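Local coordinates for protein HAD hydrolase, family IA, variant 3 (Entamoeba histolytica, PDB 6W04) that probably acts as a magnesium-dependent hydrolase of the haloacid dehalogenase superfamily, and holds a magnesium ion at its active site, at residues M1-I13 with L157-D169. Residues are numbered along the deposited sequence; the frame is centred on the assembly and turned at random.
Sequences MEAVLFDFNGTLI and LGVSISHCIVFED. With MG (magnesium ion), chain B.
Leu5 is bonded to strand 164-168 through both its backbone N and its O: the N donates to Ile165 O at 2.7 Å, and the O accepts from Phe167 N. Ile165 N to Ala3 O and Asp7 N to Phe167 O continue the same parallel pairing, and Glu2 N to His163 O extends it beyond the strand start. There the extended Glu2 side chain reaches along the loop leading into strand 164-168, where OE1 takes the N-H of Ser160 at 2.9 Å, on its syn side but from out of the carboxylate plane, with an almost straight N-H...O.

Apolar side chains pack on both faces of the sheet. On one, Leu5 CD1 lies 3.9 Å from Cys164 CB and also meets Ile161 and Val166, while Leu157 CD1 and Val159 CG2 close over Ala3 CB. On the other, the Phe6 and Phe167 rings run side by side, planes 15° apart but slid so far that they barely overlap. Val4 CG1, anti to its own N (chi1 178°), reaches the Phe167 ring edge, 3.6 Å from CE1, and also sits above one face of the Phe6 ring, toward its rim. Helices 91-100 and 214-222 pack against this aromatic side.

At the C-terminal ends of the two strands the contact becomes ionic. Magnesium binds Asp7 OD2, Asn9 O and Asp169 OD2, each at 2.1 Å, plus two waters and one further ligand from outside the two segments. The metal draws the two carboxylate oxygens, Asp7 OD2 and Asp169 OD2, to within 2.8 Å of each other. Glu168 stacks its carboxylate on that of Asp7, planes 16° apart, and takes a bond from one metal water through OE1; Lys144 bridges both acids and probably eases their repulsion, while Tyr150 also holds Glu168.

Neighbouring central parallel strands that deliver acidic residues to magnesium from their C-terminal ends are the hallmark of the Rossmann-like HAD core and its active site.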
ATOM      1  N   MET A   1      -2.871  19.759  10.638  1.00 82.94           N
ATOM      2  CA  MET A   1      -2.306  18.545  10.053  1.00 75.49           C
ATOM      3  C   MET A   1      -0.794  18.511  10.241  1.00 76.60           C
ATOM      4  O   MET A   1      -0.091  19.442   9.858  1.00 83.35           O
ATOM      5  CB  MET A   1      -2.653  18.448   8.568  1.00 74.53           C
ATOM      6  CG  MET A   1      -1.929  17.323   7.854  1.00 73.70           C
ATOM      7  SD  MET A   1      -2.386  17.118   6.121  1.00 71.31           S
ATOM      8  CE  MET A   1      -1.977  18.725   5.461  1.00 69.11           C
ATOM      9  N   GLU A   2      -0.293  17.429  10.832  1.00 70.78           N
ATOM     10  CA  GLU A   2       1.124  17.346  11.150  1.00 64.82           C
ATOM     11  C   GLU A   2       1.920  16.525  10.146  1.00 60.65           C
ATOM     12  O   GLU A   2       3.117  16.784   9.980  1.00 54.53           O
ATOM     13  CB  GLU A   2       1.320  16.775  12.563  1.00 56.73           C
ATOM     14  CG  GLU A   2       0.916  17.763  13.663  1.00 64.05           C
ATOM     15  CD  GLU A   2       1.124  17.231  15.074  1.00 66.04           C
ATOM     16  OE1 GLU A   2       1.880  16.258  15.241  1.00 63.27           O
ATOM     17  OE2 GLU A   2       0.532  17.791  16.025  1.00 72.47           O
ATOM     18  N   ALA A   3       1.293  15.571   9.460  1.00 45.76           N
ATOM     19  CA  ALA A   3       2.019  14.728   8.526  1.00 51.11           C
ATOM     20  C   ALA A   3       1.038  14.049   7.585  1.00 46.75           C
ATOM     21  O   ALA A   3      -0.170  14.010   7.831  1.00 48.05           O
ATOM     22  CB  ALA A   3       2.867  13.676   9.252  1.00 47.43           C
ATOM     23  N   VAL A   4       1.588  13.530   6.493  1.00 38.00           N
ATOM     24  CA  VAL A   4       0.878  12.667   5.554  1.00 36.48           C
ATOM     25  C   VAL A   4       1.606  11.335   5.489  1.00 40.12           C
ATOM     26  O   VAL A   4       2.826  11.299   5.295  1.00 35.30           O
ATOM     27  CB  VAL A   4       0.805  13.288   4.149  1.00 39.06           C
ATOM     28  CG1 VAL A   4       0.099  12.338   3.184  1.00 35.02           C
ATOM     29  CG2 VAL A   4       0.156  14.657   4.203  1.00 46.36           C
ATOM     30  N   LEU A   5       0.867  10.240   5.627  1.00 34.13           N
ATOM     31  CA  LEU A   5       1.453   8.904   5.555  1.00 33.57           C
ATOM     32  C   LEU A   5       0.875   8.230   4.320  1.00 35.89           C
ATOM     33  O   LEU A   5      -0.335   7.986   4.261  1.00 33.47           O
ATOM     34  CB  LEU A   5       1.149   8.109   6.829  1.00 35.16           C
ATOM     35  CG  LEU A   5       1.359   8.922   8.120  1.00 41.85           C
ATOM     36  CD1 LEU A   5       0.963   8.118   9.378  1.00 37.78           C
ATOM     37  CD2 LEU A   5       2.816   9.432   8.201  1.00 40.77           C
ATOM     38  N   PHE A   6       1.720   7.969   3.317  1.00 30.09           N
ATOM     39  CA  PHE A   6       1.271   7.307   2.091  1.00 34.52           C
ATOM     40  C   PHE A   6       1.488   5.795   2.149  1.00 30.78           C
ATOM     41  O   PHE A   6       2.624   5.327   2.313  1.00 29.35           O
ATOM     42  CB  PHE A   6       2.024   7.812   0.859  1.00 33.01           C
ATOM     43  CG  PHE A   6       1.848   9.283   0.555  1.00 28.40           C
ATOM     44  CD1 PHE A   6       0.854   9.704  -0.316  1.00 31.92           C
ATOM     45  CD2 PHE A   6       2.747  10.217   1.049  1.00 33.67           C
ATOM     46  CE1 PHE A   6       0.717  11.059  -0.653  1.00 34.85           C
ATOM     47  CE2 PHE A   6       2.607  11.579   0.739  1.00 39.32           C
ATOM     48  CZ  PHE A   6       1.604  11.989  -0.115  1.00 37.25           C
ATOM     49  N   ASP A   7       0.421   5.039   1.907  1.00 27.57           N
ATOM     50  CA  ASP A   7       0.590   3.649   1.482  1.00 29.04           C
ATOM     51  C   ASP A   7       1.218   3.634   0.100  1.00 32.35           C
ATOM     52  O   ASP A   7       1.129   4.613  -0.641  1.00 30.73           O
ATOM     53  CB  ASP A   7      -0.761   2.946   1.443  1.00 24.95           C
ATOM     54  CG  ASP A   7      -0.666   1.506   1.003  1.00 35.70           C
ATOM     55  OD1 ASP A   7       0.201   0.773   1.526  1.00 31.60           O
ATOM     56  OD2 ASP A   7      -1.485   1.105   0.151  1.00 34.18           O
ATOM     57  N   PHE A   8       1.856   2.524  -0.275  1.00 28.02           N
ATOM     58  CA  PHE A   8       2.522   2.502  -1.573  1.00 27.79           C
ATOM     59  C   PHE A   8       1.759   1.674  -2.603  1.00 29.84           C
ATOM     60  O   PHE A   8       1.200   2.248  -3.546  1.00 28.61           O
ATOM     61  CB  PHE A   8       3.970   2.053  -1.440  1.00 28.38           C
ATOM     62  CG  PHE A   8       4.772   2.337  -2.677  1.00 29.55           C
ATOM     63  CD1 PHE A   8       5.301   3.602  -2.892  1.00 30.40           C
ATOM     64  CD2 PHE A   8       4.908   1.374  -3.663  1.00 30.51           C
ATOM     65  CE1 PHE A   8       6.002   3.892  -4.050  1.00 31.88           C
ATOM     66  CE2 PHE A   8       5.620   1.650  -4.817  1.00 33.64           C
ATOM     67  CZ  PHE A   8       6.160   2.910  -5.009  1.00 31.30           C
ATOM     68  N   ASN A   9       1.696   0.345  -2.450  1.00 29.57           N
ATOM     69  CA  ASN A   9       1.041  -0.509  -3.440  1.00 27.50           C
ATOM     70  C   ASN A   9      -0.453  -0.220  -3.514  1.00 28.73           C
ATOM     71  O   ASN A   9      -1.158  -0.268  -2.505  1.00 29.86           O
ATOM     72  CB  ASN A   9       1.262  -1.977  -3.079  1.00 29.11           C
ATOM     73  CG  ASN A   9       2.729  -2.312  -2.957  1.00 40.31           C
ATOM     74  OD1 ASN A   9       3.280  -2.413  -1.853  1.00 39.40           O
ATOM     75  ND2 ASN A   9       3.386  -2.437  -4.099  1.00 35.80           N
ATOM     76  N   GLY A  10      -0.940   0.056  -4.721  1.00 31.24           N
ATOM     77  CA  GLY A  10      -2.348   0.350  -4.928  1.00 30.89           C
ATOM     78  C   GLY A  10      -2.727   1.778  -4.616  1.00 35.61           C
ATOM     79  O   GLY A  10      -3.838   2.191  -4.944  1.00 32.47           O
ATOM     80  N   THR A  11      -1.819   2.545  -4.026  1.00 33.98           N
ATOM     81  CA  THR A  11      -2.063   3.924  -3.628  1.00 33.52           C
ATOM     82  C   THR A  11      -1.158   4.883  -4.393  1.00 31.72           C
ATOM     83  O   THR A  11      -1.659   5.761  -5.104  1.00 31.85           O
ATOM     84  CB  THR A  11      -1.855   4.049  -2.100  1.00 31.33           C
ATOM     85  OG1 THR A  11      -2.867   3.293  -1.409  1.00 29.67           O
ATOM     86  CG2 THR A  11      -1.914   5.509  -1.646  1.00 28.85           C
ATOM     87  N   LEU A  12       0.169   4.738  -4.276  1.00 29.51           N
ATOM     88  CA  LEU A  12       1.091   5.565  -5.050  1.00 30.69           C
ATOM     89  C   LEU A  12       1.392   4.990  -6.426  1.00 33.15           C
ATOM     90  O   LEU A  12       1.734   5.752  -7.344  1.00 32.58           O
ATOM     91  CB  LEU A  12       2.401   5.768  -4.276  1.00 27.00           C
ATOM     92  CG  LEU A  12       2.322   6.835  -3.178  1.00 33.58           C
ATOM     93  CD1 LEU A  12       3.600   6.884  -2.356  1.00 30.45           C
ATOM     94  CD2 LEU A  12       2.017   8.242  -3.776  1.00 29.03           C
ATOM     95  N   ILE A  13       1.291   3.673  -6.603  1.00 30.41           N
ATOM     96  CA  ILE A  13       1.321   3.060  -7.928  1.00 31.30           C
ATOM     97  C   ILE A  13       0.127   2.117  -8.058  1.00 35.06           C
ATOM     98  O   ILE A  13      -0.260   1.460  -7.091  1.00 26.39           O
ATOM     99  CB  ILE A  13       2.650   2.312  -8.193  1.00 29.70           C
ATOM    100  CG1 ILE A  13       2.885   1.160  -7.195  1.00 25.93           C
ATOM    101  CG2 ILE A  13       3.843   3.284  -8.178  1.00 22.19           C
ATOM    102  CD1 ILE A  13       4.123   0.267  -7.601  1.00 29.26           C
ATOM    103  N   LEU A 157       8.335  10.175  12.059  1.00 47.92           N
ATOM    104  CA  LEU A 157       8.302  11.584  11.692  1.00 48.50           C
ATOM    105  C   LEU A 157       8.209  12.504  12.903  1.00 57.63           C
ATOM    106  O   LEU A 157       8.275  13.728  12.736  1.00 55.96           O
ATOM    107  CB  LEU A 157       7.136  11.851  10.741  1.00 43.58           C
ATOM    108  CG  LEU A 157       7.234  11.170   9.375  1.00 43.32           C
ATOM    109  CD1 LEU A 157       6.061  11.582   8.489  1.00 39.30           C
ATOM    110  CD2 LEU A 157       8.563  11.513   8.717  1.00 43.21           C
ATOM    111  N   GLY A 158       8.074  11.951  14.105  1.00 60.15           N
ATOM    112  CA  GLY A 158       8.023  12.762  15.307  1.00 59.74           C
ATOM    113  C   GLY A 158       6.740  13.543  15.475  1.00 62.51           C
ATOM    114  O   GLY A 158       6.760  14.629  16.062  1.00 60.89           O
ATOM    115  N   VAL A 159       5.622  13.008  14.985  1.00 53.42           N
ATOM    116  CA  VAL A 159       4.341  13.700  14.959  1.00 56.64           C
ATOM    117  C   VAL A 159       3.307  12.857  15.700  1.00 54.09           C
ATOM    118  O   VAL A 159       3.519  11.681  15.986  1.00 57.19           O
ATOM    119  CB  VAL A 159       3.869  13.990  13.519  1.00 51.52           C
ATOM    120  CG1 VAL A 159       4.866  14.900  12.796  1.00 50.11           C
ATOM    121  CG2 VAL A 159       3.667  12.670  12.749  1.00 54.18           C
ATOM    122  N   SER A 160       2.177  13.479  16.012  1.00 51.87           N
ATOM    123  CA  SER A 160       1.077  12.799  16.676  1.00 52.91           C
ATOM    124  C   SER A 160       0.193  12.127  15.631  1.00 48.68           C
ATOM    125  O   SER A 160      -0.196  12.763  14.645  1.00 57.08           O
ATOM    126  CB  SER A 160       0.268  13.788  17.521  1.00 60.60           C
ATOM    127  OG  SER A 160      -1.119  13.519  17.397  1.00 68.00           O
ATOM    128  N   ILE A 161      -0.112  10.838  15.849  1.00 50.16           N
ATOM    129  CA  ILE A 161      -0.828  10.040  14.843  1.00 47.09           C
ATOM    130  C   ILE A 161      -2.173  10.666  14.507  1.00 45.31           C
ATOM    131  O   ILE A 161      -2.617  10.633  13.353  1.00 47.52           O
ATOM    132  CB  ILE A 161      -0.996   8.575  15.312  1.00 43.56           C
ATOM    133  CG1 ILE A 161      -1.699   7.732  14.241  1.00 44.71           C
ATOM    134  CG2 ILE A 161      -1.810   8.497  16.615  1.00 48.99           C
ATOM    135  CD1 ILE A 161      -0.931   7.643  12.925  1.00 41.47           C
ATOM    136  N   SER A 162      -2.837  11.267  15.497  1.00 50.45           N
ATOM    137  CA  SER A 162      -4.193  11.745  15.264  1.00 48.90           C
ATOM    138  C   SER A 162      -4.230  13.038  14.470  1.00 51.84           C
ATOM    139  O   SER A 162      -5.319  13.528  14.157  1.00 51.07           O
ATOM    140  CB  SER A 162      -4.937  11.921  16.595  1.00 55.09           C
ATOM    141  OG  SER A 162      -4.229  12.786  17.459  1.00 61.25           O
ATOM    142  N   HIS A 163      -3.080  13.608  14.133  1.00 48.60           N
ATOM    143  CA  HIS A 163      -3.031  14.726  13.206  1.00 54.92           C
ATOM    144  C   HIS A 163      -2.379  14.316  11.892  1.00 52.72           C
ATOM    145  O   HIS A 163      -1.841  15.155  11.164  1.00 49.49           O
ATOM    146  CB  HIS A 163      -2.322  15.909  13.857  1.00 55.09           C
ATOM    147  CG  HIS A 163      -3.002  16.371  15.108  1.00 73.58           C
ATOM    148  ND1 HIS A 163      -2.525  16.080  16.367  1.00 79.93           N
ATOM    149  CD2 HIS A 163      -4.165  17.039  15.293  1.00 79.09           C
ATOM    150  CE1 HIS A 163      -3.342  16.584  17.275  1.00 80.88           C
ATOM    151  NE2 HIS A 163      -4.347  17.171  16.648  1.00 83.22           N
ATOM    152  N   CYS A 164      -2.446  13.027  11.573  1.00 44.62           N
ATOM    153  CA  CYS A 164      -1.906  12.488  10.333  1.00 45.39           C
ATOM    154  C   CYS A 164      -3.027  12.125   9.369  1.00 49.10           C
ATOM    155  O   CYS A 164      -4.036  11.524   9.762  1.00 49.08           O
ATOM    156  CB  CYS A 164      -1.046  11.238  10.587  1.00 41.90           C
ATOM    157  SG  CYS A 164       0.552  11.574  11.362  1.00 43.94           S
ATOM    158  N   ILE A 165      -2.834  12.488   8.103  1.00 44.45           N
ATOM    159  CA  ILE A 165      -3.592  11.932   6.991  1.00 40.24           C
ATOM    160  C   ILE A 165      -2.913  10.651   6.522  1.00 39.37           C
ATOM    161  O   ILE A 165      -1.683  10.591   6.406  1.00 38.56           O
ATOM    162  CB  ILE A 165      -3.698  12.950   5.840  1.00 41.34           C
ATOM    163  CG1 ILE A 165      -4.554  14.137   6.274  1.00 41.84           C
ATOM    164  CG2 ILE A 165      -4.255  12.276   4.597  1.00 35.39           C
ATOM    165  CD1 ILE A 165      -6.053  13.801   6.467  1.00 44.95           C
ATOM    166  N   VAL A 166      -3.716   9.616   6.262  1.00 34.45           N
ATOM    167  CA  VAL A 166      -3.269   8.385   5.635  1.00 31.44           C
ATOM    168  C   VAL A 166      -4.039   8.204   4.334  1.00 34.65           C
ATOM    169  O   VAL A 166      -5.271   8.295   4.324  1.00 40.11           O
ATOM    170  CB  VAL A 166      -3.470   7.171   6.558  1.00 33.10           C
ATOM    171  CG1 VAL A 166      -3.182   5.867   5.791  1.00 30.32           C
ATOM    172  CG2 VAL A 166      -2.579   7.308   7.788  1.00 35.74           C
ATOM    173  N   PHE A 167      -3.309   7.983   3.238  1.00 30.93           N
ATOM    174  CA  PHE A 167      -3.878   7.597   1.949  1.00 31.55           C
ATOM    175  C   PHE A 167      -3.759   6.082   1.817  1.00 34.93           C
ATOM    176  O   PHE A 167      -2.664   5.535   1.957  1.00 33.22           O
ATOM    177  CB  PHE A 167      -3.147   8.272   0.787  1.00 28.67           C
ATOM    178  CG  PHE A 167      -3.427   9.765   0.663  1.00 32.48           C
ATOM    179  CD1 PHE A 167      -2.487  10.699   1.063  1.00 35.00           C
ATOM    180  CD2 PHE A 167      -4.611  10.212   0.107  1.00 32.12           C
ATOM    181  CE1 PHE A 167      -2.721  12.071   0.920  1.00 34.73           C
ATOM    182  CE2 PHE A 167      -4.877  11.577  -0.028  1.00 35.96           C
ATOM    183  CZ  PHE A 167      -3.923  12.504   0.381  1.00 46.82           C
ATOM    184  N   GLU A 168      -4.875   5.413   1.552  1.00 31.96           N
ATOM    185  CA  GLU A 168      -4.891   3.957   1.554  1.00 30.17           C
ATOM    186  C   GLU A 168      -5.880   3.484   0.499  1.00 34.71           C
ATOM    187  O   GLU A 168      -6.804   4.215   0.138  1.00 35.15           O
ATOM    188  CB  GLU A 168      -5.282   3.413   2.934  1.00 31.07           C
ATOM    189  CG  GLU A 168      -4.125   3.031   3.798  1.00 26.30           C
ATOM    190  CD  GLU A 168      -3.521   1.708   3.367  1.00 39.16           C
ATOM    191  OE1 GLU A 168      -3.980   1.137   2.335  1.00 34.00           O
ATOM    192  OE2 GLU A 168      -2.598   1.240   4.071  1.00 32.20           O
ATOM    193  N   ASP A 169      -5.685   2.244   0.013  1.00 30.25           N
ATOM    194  CA  ASP A 169      -6.516   1.707  -1.069  1.00 31.45           C
ATOM    195  C   ASP A 169      -7.264   0.428  -0.716  1.00 33.97           C
ATOM    196  O   ASP A 169      -8.033  -0.065  -1.552  1.00 35.73           O
ATOM    197  CB  ASP A 169      -5.676   1.436  -2.327  1.00 26.13           C
ATOM    198  CG  ASP A 169      -4.691   0.292  -2.145  1.00 29.57           C
ATOM    199  OD1 ASP A 169      -4.764  -0.698  -2.911  1.00 31.29           O
ATOM    200  OD2 ASP A 169      -3.828   0.394  -1.244  1.00 33.40           O
TER
HETATM  201 MG    MG B 301      -2.124  -0.669  -0.670  1.00 28.64          MG
HETATM  202  O   HOH W   1      -2.966  -0.967   1.268  1.00 29.29           O
HETATM  203  O   HOH W   2      -2.982  -2.343  -1.819  1.00 30.53           O